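Local coordinates for protein glyoxalase 3 (Candida albicans, PDB 4LRU) that converts methylglyoxal to D-lactate in a single glutathione-independent step, detoxifying the methylglyoxal the cell makes itself, at residues A[205-217]-A[221-235]. Numbering follows the deposited sequence.
Sequences PWDNFTVTDGRIV and NPQSAVKTAEDVIAA
Asp231 OD2 takes the hydroxyl of Thr210, OG1 to OD2 2.5 Å, met nearly along the carboxylate C-O axis, and on its syn side the ammonium of Lys227, a salt bridge one helical turn back. Two donors thus grip one oxygen, which probably stabilises the carboxylate charge. Lys227 gets there by running extended and bending only at its last torsion (chi4 -68°), its CB and CD lying beside Asn208 OD1. A water joins Thr212 OG1 to Asp231 O. Asn221, its side chain about 5 Å from that of Cys139, the probable active-site cysteine, has two N-H groups to give, one per loop carbonyl: ND2 reaches Pro205 O and Asp207 O at 2.9 Å each. The Ser224 hydroxyl can donate and accept at once, OG giving to Asn221 OD1 (2.6 Å) and accepting from Phe209 N (3.0 Å), nearly straight at 170°. Residues 210-217 form a beta-hairpin, its type II' turn holding Gly214, whose positive phi suits glycine; helix 225-235 follows, laid almost parallel to strand 210-213, an edge of the DJ-1 sheet, 20° between their axes. Val217, branched at CB, packs both methyls against the helix: CG1 lies 3.9 Å from Asp231 CB, and CG2 meets the small Ala235 CB at 4.0 Å.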
ATOM      1  N   PRO A 205     -12.333  -5.111  12.488  1.00 21.38           N
ATOM      2  CA  PRO A 205     -11.928  -4.395  11.285  1.00 21.21           C
ATOM      3  C   PRO A 205     -10.879  -3.308  11.515  1.00 19.23           C
ATOM      4  O   PRO A 205     -10.244  -2.877  10.558  1.00 20.33           O
ATOM      5  CB  PRO A 205     -13.238  -3.753  10.801  1.00 22.30           C
ATOM      6  CG  PRO A 205     -14.092  -3.688  12.020  1.00 23.67           C
ATOM      7  CD  PRO A 205     -13.772  -4.958  12.753  1.00 23.24           C
ATOM      8  N   TRP A 206     -10.736  -2.862  12.766  1.00 20.38           N
ATOM      9  CA  TRP A 206      -9.851  -1.753  13.107  1.00 21.18           C
ATOM     10  C   TRP A 206      -8.616  -2.203  13.883  1.00 22.70           C
ATOM     11  O   TRP A 206      -7.865  -1.372  14.418  1.00 22.75           O
ATOM     12  CB  TRP A 206     -10.610  -0.677  13.879  1.00 21.92           C
ATOM     13  CG  TRP A 206     -11.927  -0.345  13.253  1.00 22.74           C
ATOM     14  CD1 TRP A 206     -13.142  -0.461  13.829  1.00 23.55           C
ATOM     15  CD2 TRP A 206     -12.160   0.112  11.906  1.00 23.26           C
ATOM     16  NE1 TRP A 206     -14.127  -0.109  12.942  1.00 23.91           N
ATOM     17  CE2 TRP A 206     -13.553   0.271  11.762  1.00 24.61           C
ATOM     18  CE3 TRP A 206     -11.330   0.418  10.821  1.00 24.33           C
ATOM     19  CZ2 TRP A 206     -14.144   0.698  10.571  1.00 25.33           C
ATOM     20  CZ3 TRP A 206     -11.921   0.860   9.637  1.00 24.00           C
ATOM     21  CH2 TRP A 206     -13.318   0.987   9.526  1.00 25.17           C
ATOM     22  N   ASP A 207      -8.412  -3.512  13.947  1.00 22.71           N
ATOM     23  CA  ASP A 207      -7.295  -4.094  14.692  1.00 22.58           C
ATOM     24  C   ASP A 207      -5.976  -3.711  14.022  1.00 20.96           C
ATOM     25  O   ASP A 207      -5.894  -3.610  12.796  1.00 21.20           O
ATOM     26  CB  ASP A 207      -7.405  -5.624  14.717  1.00 24.78           C
ATOM     27  CG  ASP A 207      -8.492  -6.138  15.657  1.00 28.04           C
ATOM     28  OD1 ASP A 207      -9.202  -5.332  16.298  1.00 30.19           O
ATOM     29  OD2 ASP A 207      -8.642  -7.380  15.734  1.00 31.27           O
ATOM     30  N   ASN A 208      -4.949  -3.558  14.848  1.00 22.79           N
ATOM     31  CA  ASN A 208      -3.565  -3.457  14.392  1.00 21.59           C
ATOM     32  C   ASN A 208      -3.053  -4.872  14.103  1.00 21.18           C
ATOM     33  O   ASN A 208      -2.755  -5.632  15.027  1.00 22.90           O
ATOM     34  CB  ASN A 208      -2.747  -2.797  15.489  1.00 24.62           C
ATOM     35  CG  ASN A 208      -1.291  -2.622  15.119  1.00 25.38           C
ATOM     36  OD1 ASN A 208      -0.901  -2.685  13.945  1.00 22.00           O
ATOM     37  ND2 ASN A 208      -0.471  -2.409  16.139  1.00 27.47           N
ATOM     38  N   PHE A 209      -3.078  -5.261  12.831  1.00 20.15           N
ATOM     39  CA  PHE A 209      -2.867  -6.657  12.466  1.00 20.24           C
ATOM     40  C   PHE A 209      -2.145  -6.754  11.137  1.00 18.00           C
ATOM     41  O   PHE A 209      -2.498  -6.063  10.184  1.00 18.93           O
ATOM     42  CB  PHE A 209      -4.205  -7.398  12.382  1.00 20.11           C
ATOM     43  CG  PHE A 209      -4.079  -8.867  12.064  1.00 21.40           C
ATOM     44  CD1 PHE A 209      -3.507  -9.745  12.974  1.00 24.18           C
ATOM     45  CD2 PHE A 209      -4.523  -9.362  10.847  1.00 21.48           C
ATOM     46  CE1 PHE A 209      -3.383 -11.091  12.670  1.00 24.27           C
ATOM     47  CE2 PHE A 209      -4.417 -10.706  10.550  1.00 23.10           C
ATOM     48  CZ  PHE A 209      -3.833 -11.568  11.449  1.00 21.49           C
ATOM     49  N   THR A 210      -1.134  -7.619  11.115  1.00 19.15           N
ATOM     50  CA  THR A 210      -0.402  -7.949   9.913  1.00 19.27           C
ATOM     51  C   THR A 210      -0.242  -9.456   9.742  1.00 19.67           C
ATOM     52  O   THR A 210      -0.372 -10.235  10.701  1.00 22.10           O
ATOM     53  CB  THR A 210       1.010  -7.346   9.920  1.00 20.10           C
ATOM     54  OG1 THR A 210       1.785  -7.964  10.964  1.00 20.61           O
ATOM     55  CG2 THR A 210       0.960  -5.851  10.093  1.00 20.01           C
ATOM     56  N   VAL A 211       0.056  -9.837   8.505  1.00 20.20           N
ATOM     57  CA  VAL A 211       0.374 -11.217   8.162  1.00 18.94           C
ATOM     58  C   VAL A 211       1.677 -11.225   7.395  1.00 19.11           C
ATOM     59  O   VAL A 211       1.846 -10.445   6.450  1.00 19.99           O
ATOM     60  CB  VAL A 211      -0.735 -11.843   7.308  1.00 21.23           C
ATOM     61  CG1 VAL A 211      -0.297 -13.195   6.765  1.00 22.60           C
ATOM     62  CG2 VAL A 211      -2.021 -11.974   8.121  1.00 22.54           C
ATOM     63  N   THR A 212       2.607 -12.084   7.818  1.00 17.84           N
ATOM     64  CA  THR A 212       3.861 -12.292   7.101  1.00 19.66           C
ATOM     65  C   THR A 212       3.851 -13.704   6.551  1.00 21.74           C
ATOM     66  O   THR A 212       3.630 -14.683   7.307  1.00 23.08           O
ATOM     67  CB  THR A 212       5.072 -12.109   8.045  1.00 20.10           C
ATOM     68  OG1 THR A 212       5.134 -10.747   8.492  1.00 21.88           O
ATOM     69  CG2 THR A 212       6.356 -12.469   7.329  1.00 22.15           C
ATOM     70  N   ASP A 213       4.065 -13.817   5.242  1.00 20.05           N
ATOM     71  CA  ASP A 213       4.278 -15.104   4.613  1.00 20.43           C
ATOM     72  C   ASP A 213       5.582 -15.008   3.848  1.00 22.39           C
ATOM     73  O   ASP A 213       5.621 -14.527   2.710  1.00 21.79           O
ATOM     74  CB  ASP A 213       3.105 -15.486   3.699  1.00 21.82           C
ATOM     75  CG  ASP A 213       3.156 -16.932   3.276  1.00 25.49           C
ATOM     76  OD1 ASP A 213       4.276 -17.498   3.306  1.00 28.01           O
ATOM     77  OD2 ASP A 213       2.089 -17.512   2.975  1.00 25.54           O
ATOM     78  N   GLY A 214       6.666 -15.424   4.495  1.00 22.35           N
ATOM     79  CA  GLY A 214       7.986 -15.285   3.911  1.00 23.44           C
ATOM     80  C   GLY A 214       8.315 -13.826   3.686  1.00 21.73           C
ATOM     81  O   GLY A 214       8.447 -13.062   4.641  1.00 22.44           O
ATOM     82  N   ARG A 215       8.412 -13.440   2.417  1.00 20.80           N
ATOM     83  CA  ARG A 215       8.765 -12.069   2.039  1.00 19.73           C
ATOM     84  C   ARG A 215       7.557 -11.291   1.503  1.00 20.17           C
ATOM     85  O   ARG A 215       7.689 -10.285   0.799  1.00 20.31           O
ATOM     86  CB  ARG A 215       9.928 -12.094   1.031  1.00 20.11           C
ATOM     87  CG  ARG A 215      11.255 -12.519   1.670  1.00 22.26           C
ATOM     88  CD  ARG A 215      12.342 -12.807   0.652  1.00 22.72           C
ATOM     89  NE  ARG A 215      11.987 -13.924  -0.213  1.00 24.12           N
ATOM     90  CZ  ARG A 215      11.617 -13.805  -1.481  1.00 23.10           C
ATOM     91  NH1 ARG A 215      11.595 -12.611  -2.063  1.00 22.11           N
ATOM     92  NH2 ARG A 215      11.264 -14.880  -2.172  1.00 26.01           N
ATOM     93  N   ILE A 216       6.369 -11.750   1.874  1.00 19.23           N
ATOM     94  CA  ILE A 216       5.141 -10.997   1.621  1.00 19.50           C
ATOM     95  C   ILE A 216       4.561 -10.572   2.961  1.00 19.64           C
ATOM     96  O   ILE A 216       4.318 -11.406   3.831  1.00 20.28           O
ATOM     97  CB  ILE A 216       4.113 -11.858   0.890  1.00 20.52           C
ATOM     98  CG1 ILE A 216       4.719 -12.365  -0.420  1.00 23.98           C
ATOM     99  CG2 ILE A 216       2.843 -11.062   0.640  1.00 20.01           C
ATOM    100  CD1 ILE A 216       3.862 -13.367  -1.149  1.00 28.99           C
ATOM    101  N   VAL A 217       4.362  -9.270   3.122  1.00 19.36           N
ATOM    102  CA  VAL A 217       3.860  -8.719   4.381  1.00 18.58           C
ATOM    103  C   VAL A 217       2.674  -7.811   4.090  1.00 19.16           C
ATOM    104  O   VAL A 217       2.760  -6.884   3.278  1.00 19.59           O
ATOM    105  CB  VAL A 217       4.946  -7.929   5.129  1.00 18.32           C
ATOM    106  CG1 VAL A 217       4.407  -7.384   6.435  1.00 21.10           C
ATOM    107  CG2 VAL A 217       6.162  -8.799   5.367  1.00 20.33           C
ATOM    108  N   ASN A 221      -5.281  -2.058   7.569  1.00 17.89           N
ATOM    109  CA  ASN A 221      -5.966  -0.774   7.735  1.00 18.16           C
ATOM    110  C   ASN A 221      -4.998   0.339   8.130  1.00 20.16           C
ATOM    111  O   ASN A 221      -3.811   0.098   8.337  1.00 18.43           O
ATOM    112  CB  ASN A 221      -7.076  -0.907   8.792  1.00 18.90           C
ATOM    113  CG  ASN A 221      -6.573  -1.516  10.097  1.00 18.83           C
ATOM    114  OD1 ASN A 221      -5.406  -1.339  10.454  1.00 18.67           O
ATOM    115  ND2 ASN A 221      -7.416  -2.281  10.773  1.00 19.26           N
ATOM    116  N   PRO A 222      -5.498   1.578   8.234  1.00 19.05           N
ATOM    117  CA  PRO A 222      -4.592   2.658   8.627  1.00 19.93           C
ATOM    118  C   PRO A 222      -3.930   2.397   9.977  1.00 20.20           C
ATOM    119  O   PRO A 222      -2.756   2.738  10.179  1.00 23.54           O
ATOM    120  CB  PRO A 222      -5.516   3.877   8.693  1.00 21.06           C
ATOM    121  CG  PRO A 222      -6.621   3.570   7.723  1.00 22.50           C
ATOM    122  CD  PRO A 222      -6.841   2.082   7.892  1.00 21.22           C
ATOM    123  N   GLN A 223      -4.670   1.760  10.880  1.00 20.60           N
ATOM    124  CA  GLN A 223      -4.171   1.434  12.208  1.00 20.36           C
ATOM    125  C   GLN A 223      -2.984   0.474  12.169  1.00 20.44           C
ATOM    126  O   GLN A 223      -2.231   0.403  13.125  1.00 23.77           O
ATOM    127  CB  GLN A 223      -5.299   0.815  13.043  1.00 23.19           C
ATOM    128  CG  GLN A 223      -6.430   1.786  13.337  1.00 25.37           C
ATOM    129  CD  GLN A 223      -7.508   1.832  12.257  1.00 23.36           C
ATOM    130  OE1 GLN A 223      -7.342   1.321  11.155  1.00 21.31           O
ATOM    131  NE2 GLN A 223      -8.642   2.435  12.596  1.00 26.79           N
ATOM    132  N   SER A 224      -2.829  -0.260  11.065  1.00 19.24           N
ATOM    133  CA  SER A 224      -1.788  -1.289  10.940  1.00 18.81           C
ATOM    134  C   SER A 224      -0.561  -0.851  10.160  1.00 18.20           C
ATOM    135  O   SER A 224       0.351  -1.648   9.954  1.00 18.79           O
ATOM    136  CB  SER A 224      -2.349  -2.537  10.255  1.00 18.89           C
ATOM    137  OG  SER A 224      -3.490  -3.024  10.945  1.00 18.67           O
ATOM    138  N   ALA A 225      -0.537   0.393   9.695  1.00 17.96           N
ATOM    139  CA  ALA A 225       0.500   0.812   8.768  1.00 18.33           C
ATOM    140  C   ALA A 225       1.896   0.790   9.388  1.00 18.96           C
ATOM    141  O   ALA A 225       2.851   0.335   8.748  1.00 19.16           O
ATOM    142  CB  ALA A 225       0.179   2.185   8.189  1.00 19.41           C
ATOM    143  N   VAL A 226       2.034   1.291  10.617  1.00 17.46           N
ATOM    144  CA  VAL A 226       3.314   1.239  11.300  1.00 18.77           C
ATOM    145  C   VAL A 226       3.784  -0.212  11.401  1.00 19.20           C
ATOM    146  O   VAL A 226       4.915  -0.539  11.030  1.00 20.12           O
ATOM    147  CB  VAL A 226       3.276   1.895  12.697  1.00 18.59           C
ATOM    148  CG1 VAL A 226       4.547   1.578  13.457  1.00 19.44           C
ATOM    149  CG2 VAL A 226       3.115   3.398  12.588  1.00 18.44           C
ATOM    150  N   LYS A 227       2.916  -1.088  11.893  1.00 18.13           N
ATOM    151  CA  LYS A 227       3.310  -2.467  12.139  1.00 19.25           C
ATOM    152  C   LYS A 227       3.665  -3.145  10.821  1.00 18.51           C
ATOM    153  O   LYS A 227       4.567  -3.967  10.781  1.00 19.99           O
ATOM    154  CB  LYS A 227       2.188  -3.231  12.851  1.00 19.65           C
ATOM    155  CG  LYS A 227       2.631  -4.576  13.422  1.00 22.53           C
ATOM    156  CD  LYS A 227       1.488  -5.283  14.137  1.00 23.67           C
ATOM    157  CE  LYS A 227       1.977  -6.517  14.901  1.00 25.80           C
ATOM    158  NZ  LYS A 227       2.441  -7.602  13.985  1.00 25.10           N
ATOM    159  N   THR A 228       2.958  -2.805   9.740  1.00 18.85           N
ATOM    160  CA  THR A 228       3.250  -3.412   8.439  1.00 18.57           C
ATOM    161  C   THR A 228       4.681  -3.063   8.032  1.00 20.40           C
ATOM    162  O   THR A 228       5.453  -3.942   7.650  1.00 19.35           O
ATOM    163  CB  THR A 228       2.271  -2.974   7.335  1.00 18.54           C
ATOM    164  OG1 THR A 228       0.918  -3.201   7.756  1.00 18.24           O
ATOM    165  CG2 THR A 228       2.517  -3.765   6.068  1.00 17.51           C
ATOM    166  N   ALA A 229       5.048  -1.792   8.157  1.00 18.92           N
ATOM    167  CA  ALA A 229       6.413  -1.362   7.866  1.00 19.39           C
ATOM    168  C   ALA A 229       7.447  -2.022   8.772  1.00 18.31           C
ATOM    169  O   ALA A 229       8.499  -2.463   8.304  1.00 19.48           O
ATOM    170  CB  ALA A 229       6.524   0.147   7.952  1.00 17.71           C
ATOM    171  N   GLU A 230       7.155  -2.100  10.068  1.00 19.94           N
ATOM    172  CA  GLU A 230       8.071  -2.738  10.998  1.00 20.42           C
ATOM    173  C   GLU A 230       8.230  -4.204  10.631  1.00 20.47           C
ATOM    174  O   GLU A 230       9.333  -4.746  10.704  1.00 21.79           O
ATOM    175  CB  GLU A 230       7.572  -2.605  12.444  1.00 23.42           C
ATOM    176  CG  GLU A 230       7.556  -1.177  12.965  1.00 24.45           C
ATOM    177  CD  GLU A 230       7.005  -1.092  14.388  1.00 31.84           C
ATOM    178  OE1 GLU A 230       6.223  -1.993  14.769  1.00 35.68           O
ATOM    179  OE2 GLU A 230       7.350  -0.129  15.121  1.00 34.04           O
ATOM    180  N   ASP A 231       7.140  -4.856  10.244  1.00 18.31           N
ATOM    181  CA  ASP A 231       7.199  -6.290   9.933  1.00 18.23           C
ATOM    182  C   ASP A 231       7.843  -6.543   8.550  1.00 20.17           C
ATOM    183  O   ASP A 231       8.393  -7.619   8.301  1.00 20.44           O
ATOM    184  CB  ASP A 231       5.798  -6.890  10.012  1.00 19.16           C
ATOM    185  CG  ASP A 231       5.309  -7.059  11.460  1.00 21.84           C
ATOM    186  OD1 ASP A 231       6.143  -7.029  12.394  1.00 23.41           O
ATOM    187  OD2 ASP A 231       4.093  -7.242  11.654  1.00 22.35           O
ATOM    188  N   VAL A 232       7.786  -5.551   7.661  1.00 17.85           N
ATOM    189  CA  VAL A 232       8.597  -5.593   6.458  1.00 17.25           C
ATOM    190  C   VAL A 232      10.081  -5.636   6.820  1.00 19.91           C
ATOM    191  O   VAL A 232      10.825  -6.476   6.324  1.00 20.35           O
ATOM    192  CB  VAL A 232       8.299  -4.378   5.529  1.00 17.14           C
ATOM    193  CG1 VAL A 232       9.389  -4.216   4.473  1.00 20.49           C
ATOM    194  CG2 VAL A 232       6.940  -4.549   4.857  1.00 18.18           C
ATOM    195  N   ILE A 233      10.509  -4.739   7.698  1.00 19.04           N
ATOM    196  CA  ILE A 233      11.914  -4.731   8.138  1.00 19.50           C
ATOM    197  C   ILE A 233      12.297  -6.092   8.729  1.00 21.47           C
ATOM    198  O   ILE A 233      13.349  -6.654   8.406  1.00 21.38           O
ATOM    199  CB  ILE A 233      12.193  -3.592   9.135  1.00 21.50           C
ATOM    200  CG1 ILE A 233      12.044  -2.245   8.407  1.00 20.45           C
ATOM    201  CG2 ILE A 233      13.572  -3.747   9.773  1.00 24.10           C
ATOM    202  CD1 ILE A 233      12.021  -1.026   9.294  1.00 21.66           C
ATOM    203  N   ALA A 234      11.422  -6.634   9.574  1.00 20.57           N
ATOM    204  CA  ALA A 234      11.662  -7.939  10.196  1.00 23.49           C
ATOM    205  C   ALA A 234      11.862  -9.038   9.152  1.00 22.04           C
ATOM    206  O   ALA A 234      12.688  -9.945   9.342  1.00 25.73           O
ATOM    207  CB  ALA A 234      10.498  -8.299  11.110  1.00 24.52           C
ATOM    208  N   ALA A 235      11.064  -8.996   8.089  1.00 20.92           N
ATOM    209  CA  ALA A 235      11.088 -10.060   7.077  1.00 21.03           C
ATOM    210  C   ALA A 235      12.290  -9.903   6.145  1.00 22.71           C
ATOM    211  O   ALA A 235      12.803 -10.886   5.606  1.00 23.82           O
ATOM    212  CB  ALA A 235       9.789 -10.083   6.282  1.00 21.01           C
TER
HETATM  213  O   HOH W   1       0.548  -0.304  13.390  1.00 20.17           O
HETATM  214  O   HOH W   2      -0.195  -9.120  13.477  1.00 28.96           O
HETATM  215  O   HOH W   3       7.689  -9.978   9.456  1.00 23.62           O